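HcgC (PDB 5O4J) is a SAM-dependent C-methyltransferase that probably methylates a pyridinol precursor during biosynthesis of the iron-guanylylpyridinol cofactor of [Fe]-hydrogenase. Local coordinates at residues I104-I115 with F126-P136. Residues are numbered along the deposited sequence; the frame is centred on the assembly and turned at random.
Sequences INPDLVIDLTGI and FNPKVLIVEDP. With SAH (S-adenosyl-L-homocysteine), chain E; PJL ((3~{E})-3-[(~{E})-3-oxidanylprop-2-enoyl]iminopropanoic acid), chain H.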
loop_
_atom_site.group_PDB
_atom_site.type_symbol
_atom_site.label_atom_id
_atom_site.label_comp_id
_atom_site.label_asym_id
_atom_site.label_seq_id
_atom_site.Cartn_x
_atom_site.Cartn_y
_atom_site.Cartn_z
ATOM N N ILE A 104 13.159 23.268 -43.627
ATOM C CA ILE A 104 12.328 22.702 -42.567
ATOM C C ILE A 104 10.884 22.705 -43.048
ATOM O O ILE A 104 10.248 23.760 -43.144
ATOM C CB ILE A 104 12.483 23.465 -41.245
ATOM C CG1 ILE A 104 13.921 23.328 -40.721
ATOM C CG2 ILE A 104 11.472 22.969 -40.208
ATOM C CD1 ILE A 104 14.388 21.887 -40.515
ATOM N N ASN A 105 10.366 21.520 -43.342
ATOM C CA ASN A 105 8.983 21.343 -43.763
ATOM C C ASN A 105 8.582 19.905 -43.464
ATOM O O ASN A 105 8.364 19.112 -44.389
ATOM C CB ASN A 105 8.810 21.651 -45.251
ATOM C CG ASN A 105 7.358 21.635 -45.679
ATOM O OD1 ASN A 105 6.460 21.839 -44.864
ATOM N ND2 ASN A 105 7.119 21.377 -46.959
ATOM N N PRO A 106 8.484 19.532 -42.190
ATOM C CA PRO A 106 8.296 18.117 -41.849
ATOM C C PRO A 106 6.914 17.613 -42.233
ATOM O O PRO A 106 5.916 18.328 -42.119
ATOM C CB PRO A 106 8.489 18.097 -40.331
ATOM C CG PRO A 106 8.091 19.466 -39.893
ATOM C CD PRO A 106 8.541 20.388 -40.993
ATOM N N ASP A 107 6.864 16.365 -42.700
ATOM C CA ASP A 107 5.589 15.689 -42.880
ATOM C C ASP A 107 5.232 14.800 -41.694
ATOM O O ASP A 107 4.120 14.265 -41.652
ATOM C CB ASP A 107 5.571 14.893 -44.201
ATOM C CG ASP A 107 6.811 14.044 -44.418
ATOM O OD1 ASP A 107 7.748 14.088 -43.598
ATOM O OD2 ASP A 107 6.855 13.354 -45.457
ATOM N N LEU A 108 6.131 14.664 -40.720
ATOM C CA LEU A 108 5.843 13.996 -39.455
ATOM C C LEU A 108 6.379 14.865 -38.326
ATOM O O LEU A 108 7.565 15.201 -38.311
ATOM C CB LEU A 108 6.471 12.602 -39.400
ATOM C CG LEU A 108 6.439 11.874 -38.050
ATOM C CD1 LEU A 108 5.013 11.630 -37.566
ATOM C CD2 LEU A 108 7.219 10.568 -38.130
ATOM N N VAL A 109 5.513 15.226 -37.389
ATOM C CA VAL A 109 5.902 15.998 -36.214
ATOM C C VAL A 109 5.496 15.200 -34.984
ATOM O O VAL A 109 4.366 14.712 -34.899
ATOM C CB VAL A 109 5.257 17.399 -36.206
ATOM C CG1 VAL A 109 5.591 18.157 -34.922
ATOM C CG2 VAL A 109 5.709 18.208 -37.422
ATOM N N ILE A 110 6.421 15.051 -34.043
ATOM C CA ILE A 110 6.151 14.368 -32.787
ATOM C C ILE A 110 6.601 15.299 -31.675
ATOM O O ILE A 110 7.779 15.671 -31.618
ATOM C CB ILE A 110 6.870 13.011 -32.682
ATOM C CG1 ILE A 110 6.464 12.122 -33.868
ATOM C CG2 ILE A 110 6.542 12.341 -31.354
ATOM C CD1 ILE A 110 7.121 10.755 -33.883
ATOM N N ASP A 111 5.674 15.663 -30.792
ATOM C CA ASP A 111 5.986 16.477 -29.622
ATOM C C ASP A 111 6.038 15.573 -28.402
ATOM O O ASP A 111 5.009 15.060 -27.957
ATOM C CB ASP A 111 4.957 17.577 -29.397
ATOM C CG ASP A 111 5.091 18.201 -28.019
ATOM O OD1 ASP A 111 6.240 18.350 -27.544
ATOM O OD2 ASP A 111 4.056 18.502 -27.390
ATOM N N LEU A 112 7.236 15.400 -27.850
ATOM C CA LEU A 112 7.456 14.596 -26.659
ATOM C C LEU A 112 7.767 15.447 -25.435
ATOM O O LEU A 112 8.205 14.903 -24.410
ATOM C CB LEU A 112 8.608 13.615 -26.905
ATOM C CG LEU A 112 8.441 12.695 -28.115
ATOM C CD1 LEU A 112 9.698 11.876 -28.355
ATOM C CD2 LEU A 112 7.253 11.779 -27.915
ATOM N N THR A 113 7.548 16.765 -25.504
ATOM C CA THR A 113 8.055 17.638 -24.449
ATOM C C THR A 113 7.179 17.614 -23.204
ATOM O O THR A 113 7.674 17.882 -22.106
ATOM C CB THR A 113 8.213 19.077 -24.950
ATOM O OG1 THR A 113 6.950 19.613 -25.369
ATOM C CG2 THR A 113 9.199 19.134 -26.099
ATOM N N GLY A 114 5.894 17.318 -23.347
ATOM C CA GLY A 114 5.038 17.196 -22.179
ATOM C C GLY A 114 4.920 18.499 -21.412
ATOM O O GLY A 114 4.828 19.584 -21.990
ATOM N N ILE A 115 4.912 18.391 -20.081
ATOM C CA ILE A 115 4.557 19.527 -19.232
ATOM C C ILE A 115 5.518 20.690 -19.449
ATOM O O ILE A 115 6.745 20.524 -19.412
ATOM C CB ILE A 115 4.540 19.091 -17.760
ATOM C CG1 ILE A 115 3.438 18.063 -17.524
ATOM C CG2 ILE A 115 4.353 20.275 -16.846
ATOM C CD1 ILE A 115 3.626 17.268 -16.259
ATOM N N PHE A 126 3.781 24.257 -38.486
ATOM C CA PHE A 126 4.001 23.105 -39.344
ATOM C C PHE A 126 2.694 22.672 -39.994
ATOM O O PHE A 126 1.596 23.019 -39.545
ATOM C CB PHE A 126 4.612 21.950 -38.540
ATOM C CG PHE A 126 5.861 22.339 -37.812
ATOM C CD1 PHE A 126 7.049 22.522 -38.505
ATOM C CD2 PHE A 126 5.846 22.555 -36.444
ATOM C CE1 PHE A 126 8.202 22.895 -37.844
ATOM C CE2 PHE A 126 6.996 22.933 -35.778
ATOM C CZ PHE A 126 8.176 23.104 -36.478
ATOM N N ASN A 127 2.829 21.891 -41.064
ATOM C CA ASN A 127 1.689 21.342 -41.796
ATOM C C ASN A 127 2.045 19.920 -42.199
ATOM O O ASN A 127 2.226 19.610 -43.383
ATOM C CB ASN A 127 1.355 22.202 -43.019
ATOM C CG ASN A 127 0.126 21.709 -43.766
ATOM O OD1 ASN A 127 -0.788 21.132 -43.177
ATOM N ND2 ASN A 127 0.109 21.922 -45.078
ATOM N N PRO A 128 2.162 19.024 -41.227
ATOM C CA PRO A 128 2.596 17.659 -41.517
ATOM C C PRO A 128 1.432 16.777 -41.949
ATOM O O PRO A 128 0.259 17.126 -41.813
ATOM C CB PRO A 128 3.166 17.189 -40.172
ATOM C CG PRO A 128 2.318 17.894 -39.164
ATOM C CD PRO A 128 1.931 19.229 -39.784
ATOM N N LYS A 129 1.791 15.619 -42.495
ATOM C CA LYS A 129 0.807 14.570 -42.721
ATOM C C LYS A 129 0.308 14.012 -41.398
ATOM O O LYS A 129 -0.891 13.771 -41.230
ATOM C CB LYS A 129 1.437 13.463 -43.562
ATOM C CG LYS A 129 1.754 13.887 -44.981
ATOM C CD LYS A 129 2.504 12.796 -45.717
ATOM C CE LYS A 129 2.880 13.238 -47.121
ATOM N NZ LYS A 129 3.897 12.337 -47.724
ATOM N N VAL A 130 1.213 13.834 -40.441
ATOM C CA VAL A 130 0.912 13.199 -39.164
ATOM C C VAL A 130 1.502 14.044 -38.043
ATOM O O VAL A 130 2.649 14.495 -38.135
ATOM C CB VAL A 130 1.460 11.761 -39.109
ATOM C CG1 VAL A 130 1.269 11.142 -37.727
ATOM C CG2 VAL A 130 0.778 10.916 -40.178
ATOM N N LEU A 131 0.702 14.278 -37.008
ATOM C CA LEU A 131 1.138 14.917 -35.776
ATOM C C LEU A 131 0.860 13.964 -34.624
ATOM O O LEU A 131 -0.263 13.473 -34.489
ATOM C CB LEU A 131 0.398 16.238 -35.552
ATOM C CG LEU A 131 0.593 16.886 -34.178
ATOM C CD1 LEU A 131 2.025 17.347 -34.020
ATOM C CD2 LEU A 131 -0.376 18.042 -33.988
ATOM N N ILE A 132 1.877 13.701 -33.803
ATOM C CA ILE A 132 1.725 12.943 -32.564
ATOM C C ILE A 132 2.191 13.823 -31.420
ATOM O O ILE A 132 3.295 14.371 -31.478
ATOM C CB ILE A 132 2.538 11.638 -32.582
ATOM C CG1 ILE A 132 2.069 10.740 -33.725
ATOM C CG2 ILE A 132 2.426 10.920 -31.238
ATOM C CD1 ILE A 132 2.968 9.562 -33.978
ATOM N N VAL A 133 1.361 13.951 -30.387
ATOM C CA VAL A 133 1.701 14.680 -29.170
ATOM C C VAL A 133 1.667 13.694 -28.014
ATOM O O VAL A 133 0.683 12.966 -27.844
ATOM C CB VAL A 133 0.735 15.851 -28.907
ATOM C CG1 VAL A 133 1.049 16.557 -27.572
ATOM C CG2 VAL A 133 0.777 16.845 -30.048
ATOM N N GLU A 134 2.742 13.646 -27.229
ATOM C CA GLU A 134 2.742 12.787 -26.062
ATOM C C GLU A 134 1.955 13.454 -24.946
ATOM O O GLU A 134 2.207 14.613 -24.605
ATOM C CB GLU A 134 4.162 12.467 -25.595
ATOM C CG GLU A 134 4.158 11.488 -24.426
ATOM C CD GLU A 134 5.526 10.967 -24.066
ATOM O OE1 GLU A 134 6.530 11.572 -24.491
ATOM O OE2 GLU A 134 5.580 9.944 -23.354
ATOM N N ASP A 135 0.967 12.733 -24.414
ATOM C CA ASP A 135 0.190 13.195 -23.266
ATOM C C ASP A 135 0.975 12.881 -21.993
ATOM O O ASP A 135 1.170 11.701 -21.662
ATOM C CB ASP A 135 -1.179 12.514 -23.268
ATOM C CG ASP A 135 -2.046 12.896 -22.082
ATOM O OD1 ASP A 135 -1.651 13.757 -21.269
ATOM O OD2 ASP A 135 -3.153 12.314 -21.972
ATOM N N PRO A 136 1.453 13.900 -21.263
ATOM C CA PRO A 136 2.227 13.629 -20.040
ATOM C C PRO A 136 1.373 13.189 -18.865
ATOM O O PRO A 136 1.917 12.677 -17.879
ATOM C CB PRO A 136 2.896 14.977 -19.747
ATOM C CG PRO A 136 1.913 15.968 -20.239
ATOM C CD PRO A 136 1.299 15.350 -21.487
HETATM N N SAH E . 7.798 12.838 -21.988
HETATM C CA SAH E . 9.275 12.612 -21.980
HETATM C CB SAH E . 9.940 13.615 -21.039
HETATM C CG SAH E . 10.054 14.996 -21.680
HETATM S SD SAH E . 10.952 16.133 -20.655
HETATM C C SAH E . 9.625 11.224 -21.526
HETATM O O SAH E . 10.838 10.906 -21.447
HETATM O OXT SAH E . 8.695 10.461 -21.234
HETATM C "C5'" SAH E . 10.997 17.573 -21.680
HETATM C "C4'" SAH E . 12.059 17.502 -22.772
HETATM O "O4'" SAH E . 11.709 18.431 -23.805
HETATM C "C3'" SAH E . 13.416 17.947 -22.261
HETATM O "O3'" SAH E . 14.479 17.321 -22.998
HETATM C "C2'" SAH E . 13.358 19.436 -22.503
HETATM O "O2'" SAH E . 14.636 20.079 -22.550
HETATM C "C1'" SAH E . 12.657 19.502 -23.840
HETATM N N9 SAH E . 11.895 20.741 -24.059
HETATM C C8 SAH E . 11.154 21.411 -23.148
HETATM N N7 SAH E . 10.571 22.487 -23.737
HETATM C C5 SAH E . 10.933 22.479 -25.035
HETATM C C6 SAH E . 10.664 23.319 -26.217
HETATM N N6 SAH E . 9.872 24.410 -26.109
HETATM N N1 SAH E . 11.238 22.963 -27.383
HETATM C C2 SAH E . 12.018 21.878 -27.504
HETATM N N3 SAH E . 12.312 21.068 -26.473
HETATM C C4 SAH E . 11.801 21.325 -25.244
HETATM O O14 PJL H . 10.087 13.168 -16.857
HETATM C C12 PJL H . 9.123 12.828 -16.104
HETATM O O13 PJL H . 8.790 11.648 -15.880
HETATM C C10 PJL H . 8.262 13.845 -15.385
HETATM C C4 PJL H . 8.028 15.099 -16.184
HETATM N N5 PJL H . 8.858 16.047 -16.184
HETATM C C6 PJL H . 8.678 17.194 -16.869
HETATM O O8 PJL H . 9.175 18.241 -16.484
HETATM C C7 PJL H . 7.863 17.239 -18.109
HETATM C C2 PJL H . 7.253 16.156 -18.580
HETATM O O1 PJL H . 6.515 16.156 -19.666
HETATM O O HOH W 1 5.379 20.937 -42.155
HETATM O O HOH W 2 3.779 17.812 -44.798
HETATM O O HOH W 3 3.749 16.838 -25.198
#
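Asp111 and Glu134 are joined by the straightest of the backbone bonds between the two strands, Glu134 N to Asp111 O at 2.8 Å. Asp111 N in turn donates to Ile132 O, and Val109 pairs through both N and O with Val130 O and Ile132 N, in parallel register. The Asp111 carboxylate, with CG anti to the backbone N (chi1 166°), folds over its own loop: OD1 closes an Asx turn with Thr113 N and takes the Thr113 hydroxyl, OG1 to OD1 2.6 Å, on its syn lone pair. OD2 meets Arg153 and a water that also binds Gly114 N and Glu134 O, bridging the loop after strand 108-111 to the neighbouring backbone. With an alanine here, Thr113 N and OG1 would lose their shared acceptor, and Arg153 would probably be left without its carboxylate mate. Strand 108-111, helix 120-123 and strand 130-134 form a parallel beta-alpha-beta unit of the Rossmann-like sheet; SAH and PJL lie beyond the C-terminal ends of these two strands. There Glu134, extended and salt-bridged through OE2 to Lys29, accepts a weak hydrogen bond at OE1 from SAH N (3.1 Å), while Ile115 N donates to PJL O1 (2.8 Å). Among the packing contacts, Val109 sets CG1 against Leu131 CD1 (3.8 Å) and CG2 against Pro128 CG (3.8 Å). At the far end Pro106 CG lies 3.5 Å from Phe126 CD1, the side chains crossing at about a right angle, and Ile104 CG2 reaches the ring edge.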